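Local coordinates for protein mucin-like protocadherin (Homo sapiens, PDB 6OAE) that probably forms calcium-dependent heterophilic adhesion complexes with CDHR2 on adjacent microvilli, the piece here being its first two extracellular cadherin repeats, at residues F100-K103 with T104-I107; D129-K132 with D133-L136; P166-F169 with Y170-P173. All coordinates share one frame; numbering follows the deposited sequence.

Contact 1: residues F100-K103 with T104-I107; sequences FPFK and TKEI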
loop_
_atom_site.group_PDB
_atom_site.type_symbol
_atom_site.label_atom_id
_atom_site.label_comp_id
_atom_site.label_asym_id
_atom_site.label_seq_id
_atom_site.Cartn_x
_atom_site.Cartn_y
_atom_site.Cartn_z
ATOM N N PHE A 100 3.894 -12.723 1.470
ATOM C CA PHE A 100 3.570 -13.952 0.717
ATOM C C PHE A 100 2.515 -14.697 1.515
ATOM O O PHE A 100 2.564 -14.656 2.743
ATOM C CB PHE A 100 4.785 -14.847 0.556
ATOM C CG PHE A 100 5.836 -14.346 -0.397
ATOM C CD1 PHE A 100 5.580 -14.301 -1.763
ATOM C CD2 PHE A 100 7.088 -13.961 0.070
ATOM C CE1 PHE A 100 6.558 -13.871 -2.646
ATOM C CE2 PHE A 100 8.065 -13.528 -0.818
ATOM C CZ PHE A 100 7.799 -13.492 -2.167
ATOM N N PRO A 101 1.529 -15.353 0.865
ATOM C CA PRO A 101 0.604 -16.251 1.583
ATOM C C PRO A 101 1.169 -17.645 1.953
ATOM O O PRO A 101 0.391 -18.499 2.368
ATOM C CB PRO A 101 -0.558 -16.321 0.587
ATOM C CG PRO A 101 0.111 -16.245 -0.775
ATOM C CD PRO A 101 1.199 -15.210 -0.566
ATOM N N PHE A 102 2.487 -17.861 1.831
ATOM C CA PHE A 102 3.205 -19.100 2.222
ATOM C C PHE A 102 4.600 -18.748 2.726
ATOM O O PHE A 102 5.117 -17.638 2.364
ATOM C CB PHE A 102 3.306 -20.056 1.020
ATOM C CG PHE A 102 4.037 -19.466 -0.161
ATOM C CD1 PHE A 102 3.383 -18.624 -1.051
ATOM C CD2 PHE A 102 5.379 -19.732 -0.366
ATOM C CE1 PHE A 102 4.059 -18.059 -2.125
ATOM C CE2 PHE A 102 6.048 -19.173 -1.448
ATOM C CZ PHE A 102 5.385 -18.346 -2.321
ATOM N N LYS A 103 5.212 -19.655 3.497
ATOM C CA LYS A 103 6.598 -19.522 4.018
ATOM C C LYS A 103 7.539 -20.392 3.175
ATOM O O LYS A 103 8.531 -19.876 2.646
ATOM C CB LYS A 103 6.681 -19.953 5.481
ATOM C CG LYS A 103 5.817 -19.161 6.452
ATOM C CD LYS A 103 5.695 -19.850 7.822
ATOM C CE LYS A 103 4.687 -19.181 8.726
ATOM N NZ LYS A 103 5.131 -17.817 9.082
ATOM N N THR A 104 7.249 -21.684 3.108
ATOM C CA THR A 104 7.976 -22.684 2.286
ATOM C C THR A 104 6.924 -23.545 1.596
ATOM O O THR A 104 5.957 -23.957 2.280
ATOM C CB THR A 104 8.923 -23.584 3.085
ATOM O OG1 THR A 104 9.897 -22.823 3.808
ATOM C CG2 THR A 104 9.646 -24.560 2.178
ATOM N N LYS A 105 7.126 -23.811 0.311
ATOM C CA LYS A 105 6.124 -24.419 -0.594
ATOM C C LYS A 105 6.840 -25.351 -1.579
ATOM O O LYS A 105 7.920 -24.943 -2.067
ATOM C CB LYS A 105 5.429 -23.271 -1.329
ATOM C CG LYS A 105 4.271 -23.642 -2.227
ATOM C CD LYS A 105 4.048 -22.660 -3.372
ATOM C CE LYS A 105 3.392 -21.364 -2.960
ATOM N NZ LYS A 105 1.962 -21.284 -3.352
ATOM N N GLU A 106 6.250 -26.519 -1.873
ATOM C CA GLU A 106 6.815 -27.513 -2.822
ATOM C C GLU A 106 5.930 -27.601 -4.076
ATOM O O GLU A 106 4.704 -27.522 -3.941
ATOM C CB GLU A 106 6.973 -28.855 -2.102
ATOM C CG GLU A 106 7.645 -28.704 -0.745
ATOM C CD GLU A 106 8.415 -29.914 -0.253
ATOM O OE1 GLU A 106 8.258 -30.998 -0.860
ATOM O OE2 GLU A 106 9.173 -29.769 0.736
ATOM N N ILE A 107 6.559 -27.752 -5.244
ATOM C CA ILE A 107 5.869 -27.983 -6.543
ATOM C C ILE A 107 6.529 -29.206 -7.184
ATOM O O ILE A 107 7.766 -29.218 -7.270
ATOM C CB ILE A 107 5.944 -26.759 -7.480
ATOM C CG1 ILE A 107 5.195 -25.533 -6.926
ATOM C CG2 ILE A 107 5.430 -27.143 -8.873
ATOM C CD1 ILE A 107 5.888 -24.802 -5.791
HETATM O O HOH W 1 4.198 -22.103 4.368
#

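Contact 2: residues D129-K132 with D133-L136; sequences DRDK and DDIL. With CA (calcium ion), chain E; CA (calcium ion), chain C.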
loop_
_atom_site.group_PDB
_atom_site.type_symbol
_atom_site.label_atom_id
_atom_site.label_comp_id
_atom_site.label_asym_id
_atom_site.label_seq_id
_atom_site.Cartn_x
_atom_site.Cartn_y
_atom_site.Cartn_z
ATOM N N ASP A 129 0.549 -6.374 -0.916
ATOM C CA ASP A 129 0.995 -5.197 -0.135
ATOM C C ASP A 129 -0.218 -4.279 0.014
ATOM O O ASP A 129 -0.785 -3.877 -1.031
ATOM C CB ASP A 129 2.184 -4.570 -0.857
ATOM C CG ASP A 129 2.868 -3.476 -0.096
ATOM O OD1 ASP A 129 2.156 -2.679 0.574
ATOM O OD2 ASP A 129 4.100 -3.408 -0.181
ATOM N N ARG A 130 -0.598 -3.954 1.258
ATOM C CA ARG A 130 -1.793 -3.103 1.549
ATOM C C ARG A 130 -1.573 -1.665 1.048
ATOM O O ARG A 130 -2.555 -0.917 1.009
ATOM C CB ARG A 130 -2.174 -3.190 3.031
ATOM C CG ARG A 130 -2.690 -4.565 3.452
ATOM C CD ARG A 130 -3.138 -4.618 4.907
ATOM N NE ARG A 130 -3.679 -5.926 5.268
ATOM C CZ ARG A 130 -4.863 -6.386 4.881
ATOM N NH1 ARG A 130 -5.251 -7.599 5.248
ATOM N NH2 ARG A 130 -5.668 -5.639 4.131
ATOM N N ASP A 131 -0.355 -1.271 0.670
ATOM C CA ASP A 131 -0.132 -0.062 -0.161
ATOM C C ASP A 131 -0.539 -0.453 -1.581
ATOM O O ASP A 131 0.310 -0.984 -2.328
ATOM C CB ASP A 131 1.314 0.423 -0.079
ATOM C CG ASP A 131 1.743 0.754 1.328
ATOM O OD1 ASP A 131 0.975 1.469 2.005
ATOM O OD2 ASP A 131 2.827 0.296 1.746
ATOM N N LYS A 132 -1.794 -0.227 -1.935
ATOM C CA LYS A 132 -2.391 -0.730 -3.204
ATOM C C LYS A 132 -1.581 -0.259 -4.424
ATOM O O LYS A 132 -1.606 -0.960 -5.428
ATOM C CB LYS A 132 -3.826 -0.232 -3.354
ATOM C CG LYS A 132 -4.855 -0.844 -2.418
ATOM C CD LYS A 132 -6.291 -0.697 -2.953
ATOM C CE LYS A 132 -6.960 0.639 -2.658
ATOM N NZ LYS A 132 -6.168 1.832 -3.074
ATOM N N ASP A 133 -0.917 0.896 -4.345
ATOM C CA ASP A 133 -0.199 1.520 -5.486
ATOM C C ASP A 133 1.227 0.973 -5.615
ATOM O O ASP A 133 1.844 1.268 -6.630
ATOM C CB ASP A 133 -0.214 3.047 -5.350
ATOM C CG ASP A 133 -1.631 3.614 -5.353
ATOM O OD1 ASP A 133 -2.316 3.445 -6.372
ATOM O OD2 ASP A 133 -2.049 4.204 -4.316
ATOM N N ASP A 134 1.733 0.215 -4.634
ATOM C CA ASP A 134 3.136 -0.281 -4.636
ATOM C C ASP A 134 3.282 -1.342 -5.736
ATOM O O ASP A 134 2.475 -2.289 -5.749
ATOM C CB ASP A 134 3.558 -0.838 -3.273
ATOM C CG ASP A 134 3.930 0.221 -2.251
ATOM O OD1 ASP A 134 3.823 1.437 -2.579
ATOM O OD2 ASP A 134 4.356 -0.171 -1.145
ATOM N N ILE A 135 4.265 -1.160 -6.614
ATOM C CA ILE A 135 4.689 -2.192 -7.600
ATOM C C ILE A 135 5.646 -3.109 -6.871
ATOM O O ILE A 135 6.579 -2.581 -6.223
ATOM C CB ILE A 135 5.337 -1.567 -8.850
ATOM C CG1 ILE A 135 4.408 -0.535 -9.503
ATOM C CG2 ILE A 135 5.763 -2.664 -9.829
ATOM C CD1 ILE A 135 3.023 -1.066 -9.773
ATOM N N LEU A 136 5.434 -4.420 -6.953
ATOM C CA LEU A 136 6.290 -5.384 -6.218
ATOM C C LEU A 136 7.346 -5.954 -7.181
ATOM O O LEU A 136 7.028 -6.211 -8.336
ATOM C CB LEU A 136 5.405 -6.466 -5.591
ATOM C CG LEU A 136 4.365 -5.936 -4.601
ATOM C CD1 LEU A 136 3.689 -7.079 -3.874
ATOM C CD2 LEU A 136 4.978 -4.952 -3.612
HETATM CA CA CA E . 4.481 -1.211 0.856
HETATM CA CA CA C . 0.180 3.468 2.778
HETATM O O HOH W 2 0.790 -3.255 -3.888
#

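Contact 3: residues P166-F169 with Y170-P173; sequences PLDF and YERP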
loop_
_atom_site.group_PDB
_atom_site.type_symbol
_atom_site.label_atom_id
_atom_site.label_comp_id
_atom_site.label_asym_id
_atom_site.label_seq_id
_atom_site.Cartn_x
_atom_site.Cartn_y
_atom_site.Cartn_z
ATOM N N PRO A 166 16.207 -28.517 -20.019
ATOM C CA PRO A 166 15.614 -29.826 -19.743
ATOM C C PRO A 166 15.970 -30.315 -18.334
ATOM O O PRO A 166 17.098 -30.175 -17.926
ATOM C CB PRO A 166 16.181 -30.756 -20.836
ATOM C CG PRO A 166 16.718 -29.842 -21.905
ATOM C CD PRO A 166 17.007 -28.498 -21.260
ATOM N N LEU A 167 14.984 -30.844 -17.617
ATOM C CA LEU A 167 15.158 -31.428 -16.278
ATOM C C LEU A 167 15.774 -32.817 -16.439
ATOM O O LEU A 167 15.630 -33.451 -17.539
ATOM C CB LEU A 167 13.813 -31.496 -15.555
ATOM C CG LEU A 167 13.129 -30.145 -15.348
ATOM C CD1 LEU A 167 11.724 -30.329 -14.794
ATOM C CD2 LEU A 167 13.962 -29.267 -14.423
ATOM N N ASP A 168 16.427 -33.266 -15.390
ATOM C CA ASP A 168 17.045 -34.609 -15.328
ATOM C C ASP A 168 16.891 -35.100 -13.890
ATOM O O ASP A 168 17.621 -34.643 -13.034
ATOM C CB ASP A 168 18.490 -34.514 -15.820
ATOM C CG ASP A 168 19.212 -35.843 -15.890
ATOM O OD1 ASP A 168 18.852 -36.745 -15.104
ATOM O OD2 ASP A 168 20.143 -35.949 -16.735
ATOM N N PHE A 169 15.963 -36.018 -13.669
ATOM C CA PHE A 169 15.605 -36.586 -12.352
ATOM C C PHE A 169 16.838 -37.169 -11.645
ATOM O O PHE A 169 16.952 -36.991 -10.427
ATOM C CB PHE A 169 14.535 -37.654 -12.536
ATOM C CG PHE A 169 14.261 -38.460 -11.308
ATOM C CD1 PHE A 169 13.508 -37.920 -10.279
ATOM C CD2 PHE A 169 14.747 -39.755 -11.183
ATOM C CE1 PHE A 169 13.252 -38.660 -9.139
ATOM C CE2 PHE A 169 14.483 -40.489 -10.039
ATOM C CZ PHE A 169 13.741 -39.940 -9.019
ATOM N N TYR A 170 17.725 -37.846 -12.383
ATOM C CA TYR A 170 18.891 -38.559 -11.814
ATOM C C TYR A 170 19.916 -37.535 -11.333
ATOM O O TYR A 170 20.440 -37.673 -10.186
ATOM C CB TYR A 170 19.416 -39.587 -12.829
ATOM C CG TYR A 170 18.348 -40.602 -13.109
ATOM C CD1 TYR A 170 18.102 -41.626 -12.214
ATOM C CD2 TYR A 170 17.527 -40.488 -14.219
ATOM C CE1 TYR A 170 17.091 -42.539 -12.431
ATOM C CE2 TYR A 170 16.514 -41.404 -14.460
ATOM C CZ TYR A 170 16.296 -42.427 -13.556
ATOM O OH TYR A 170 15.317 -43.330 -13.759
ATOM N N GLU A 171 20.193 -36.546 -12.170
ATOM C CA GLU A 171 21.253 -35.554 -11.921
ATOM C C GLU A 171 20.785 -34.586 -10.834
ATOM O O GLU A 171 21.563 -34.322 -9.896
ATOM C CB GLU A 171 21.583 -34.881 -13.245
ATOM C CG GLU A 171 22.677 -33.864 -13.135
ATOM C CD GLU A 171 23.128 -33.305 -14.463
ATOM O OE1 GLU A 171 23.814 -32.264 -14.456
ATOM O OE2 GLU A 171 22.817 -33.916 -15.482
ATOM N N ARG A 172 19.553 -34.085 -10.927
ATOM C CA ARG A 172 19.079 -33.034 -9.983
ATOM C C ARG A 172 17.573 -33.169 -9.766
ATOM O O ARG A 172 16.784 -32.515 -10.439
ATOM C CB ARG A 172 19.524 -31.673 -10.516
ATOM C CG ARG A 172 19.438 -30.574 -9.473
ATOM C CD ARG A 172 20.101 -29.305 -9.937
ATOM N NE ARG A 172 21.531 -29.322 -9.673
ATOM C CZ ARG A 172 22.501 -29.589 -10.555
ATOM N NH1 ARG A 172 23.758 -29.563 -10.145
ATOM N NH2 ARG A 172 22.237 -29.879 -11.822
ATOM N N PRO A 173 17.137 -34.044 -8.838
ATOM C CA PRO A 173 15.713 -34.237 -8.575
ATOM C C PRO A 173 15.091 -33.154 -7.687
ATOM O O PRO A 173 13.888 -33.088 -7.676
ATOM C CB PRO A 173 15.667 -35.561 -7.820
ATOM C CG PRO A 173 16.987 -35.565 -7.062
ATOM C CD PRO A 173 17.978 -34.912 -7.998
HETATM O O HOH W 3 16.587 -31.519 -12.965
#

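Contact 1: residues F100-K103 with T104-I107
Lys-105 lays the far end of its side chain over one face of the Phe-102 ring, the two side chains crossing at about a right angle. The CH-pi part is well centred: CE of Lys-105 stands 3.3 Å from the centroid of the Phe-102 ring, 10° off the ring normal. The cation-pi part is shifted toward CD1 and CE1, with Lys-105 NZ 4.2 Å from the centroid of the Phe-102 ring. Setting CG anti to the backbone N (chi1 -175°) and bending the chain at chi3 and chi4 brings the lysine back over the ring, and its CB lies 3.7 Å from Phe-102 CD2. Phe-100 CB meets the opposite face, offset toward the rim.

A water links the backbones, accepting from Lys-103 N at 2.8 Å and donating to Thr-104 O at 3.3 Å. Backbone hydrogen bonds of Lys-103 and Lys-105 with Thr-198 place the contact where the loop enters edge strand 104-110 of the second cadherin repeat, beside strand 194-204.

The ammonium also hydrogen-bonds to the carbonyl O of Gln-124. The lysine thus serves two chemistries, its CE methylene against the ring and its positive charge probably stabilised by both the aromatic face and that carbonyl.

Contact 2: residues D129-K132 with D133-L136
Asp-134 meets Asp-131 across a type I beta turn whose central residues are Lys-132 and Asp-133, in the calcium-binding loop of the second cadherin repeat that faces the linker from the first. Asp-129, Arg-130 and Asp-131 form the DXD motif of the cadherin family. The turn is closed by Asp-134 N donating to Asp-131 O at 3.0 Å, with an N-H...O angle of 163°.

With CG anti to its carbonyl carbon (chi1 -79°), the Asp-134 side chain runs alongside that of Asp-131 and points the same way, which brings Asp-134 OD2 to 2.3 Å from the chain E calcium. Lys-132 and Asp-133 build the bend with their backbones, and their side chains do not bind either calcium here.

Asp-129 grips the same ion with both oxygens, OD1 at 2.8 Å and OD2 at 2.5 Å. Its OD2 comes within 3.4 Å of Asp-134 OD2, the two carboxylates standing nearly perpendicular; the shared calcium probably offsets their repulsion. Leu-136 CD2 packs against Asp-129 CB and OD2.

Asp-131 bridges two metals: its OD2 is 2.4 Å from the chain E calcium, and its OD1 is 2.3 Å from the chain C calcium. Asn-94, Asn-96 and Asp-183 complete the protein ligands of the first, while Glu-17, Glu-63, Asp-92, Val-93 and Asp-95 share the second with Asp-131. The chain C ion thus ties this loop, through Asp-131, to Glu-17 and Glu-63 of the first repeat and to the linker residues.

The Asp-129 carboxylate is further steadied by an Asx turn, in which Asp-131 N donates to Asp-129 OD1 at 2.9 Å, meeting that oxygen on its anti side, 20° out of the carboxylate plane.

Contact 3: residues P166-F169 with Y170-P173
Arg-172 N donates to Asp-168 O at 2.9 Å, with an N-H...O angle of 167°. This bond closes a single helix-like turn in the loop between strands 158-163 and 174-182. The Asp-168 side chain binds into the same turn: with CG placed opposite the backbone N (chi1 -176°), OD1 accepts from Glu-171 N at 3.2 Å, from above the carboxylate plane, and weakly from Tyr-170 N at 3.1 Å. Replacing Asp-168 by an alanine would probably leave these two amides without their side-chain acceptor and the turn less firmly set. A water linking Asp-168 N with Arg-172 O adds a further bridge.

Asp-168 OD2 and Glu-171 OE2 lie 3.6 Å apart, probably an unfavourable approach, while the salt bridge from Arg-172 NH2 to Glu-171 OE1 is long at 3.9 Å.

Outward, Phe-169 and Tyr-170 form a T-shaped pair, with centroids 5.1 Å apart and planes at 84°. The edge atom CD2 of Phe-169 sits over the centre of the Tyr-170 face. On its CD1 side, Phe-169 meets Pro-173 CB at 4.0 Å, and it also touches Pro-205.

Asp-168 probably corresponds to Asp-61, a calcium ligand of the first repeat, but Glu-171 comes one residue later than Glu-63 does. No calcium is seen here in this two-repeat fragment; the turn is probably held mainly by hydrogen bonds, Arg-172 offsetting the carboxylate repulsion only in part.

Overall arrangement
The three contacts follow one another along the chain and fall within the second cadherin repeat. Contact 2 lies at the end of the repeat that faces the linker, on the calcium ions, its centre about 4 Å from the centre of the chain. Contact 1, at the start of edge strand 104-110, is centred about 20 Å from contact 2, their nearest atoms about 7 Å apart. Contact 3 is at the far end, its centre about 22 Å from that of contact 1 (nearest atoms about 7 Å) and about 37 Å from that of contact 2 (nearest atoms about 25 Å). Of the three, contact 2 alone supplies calcium ligands; contacts 1 and 3 lie on the repeat's surface.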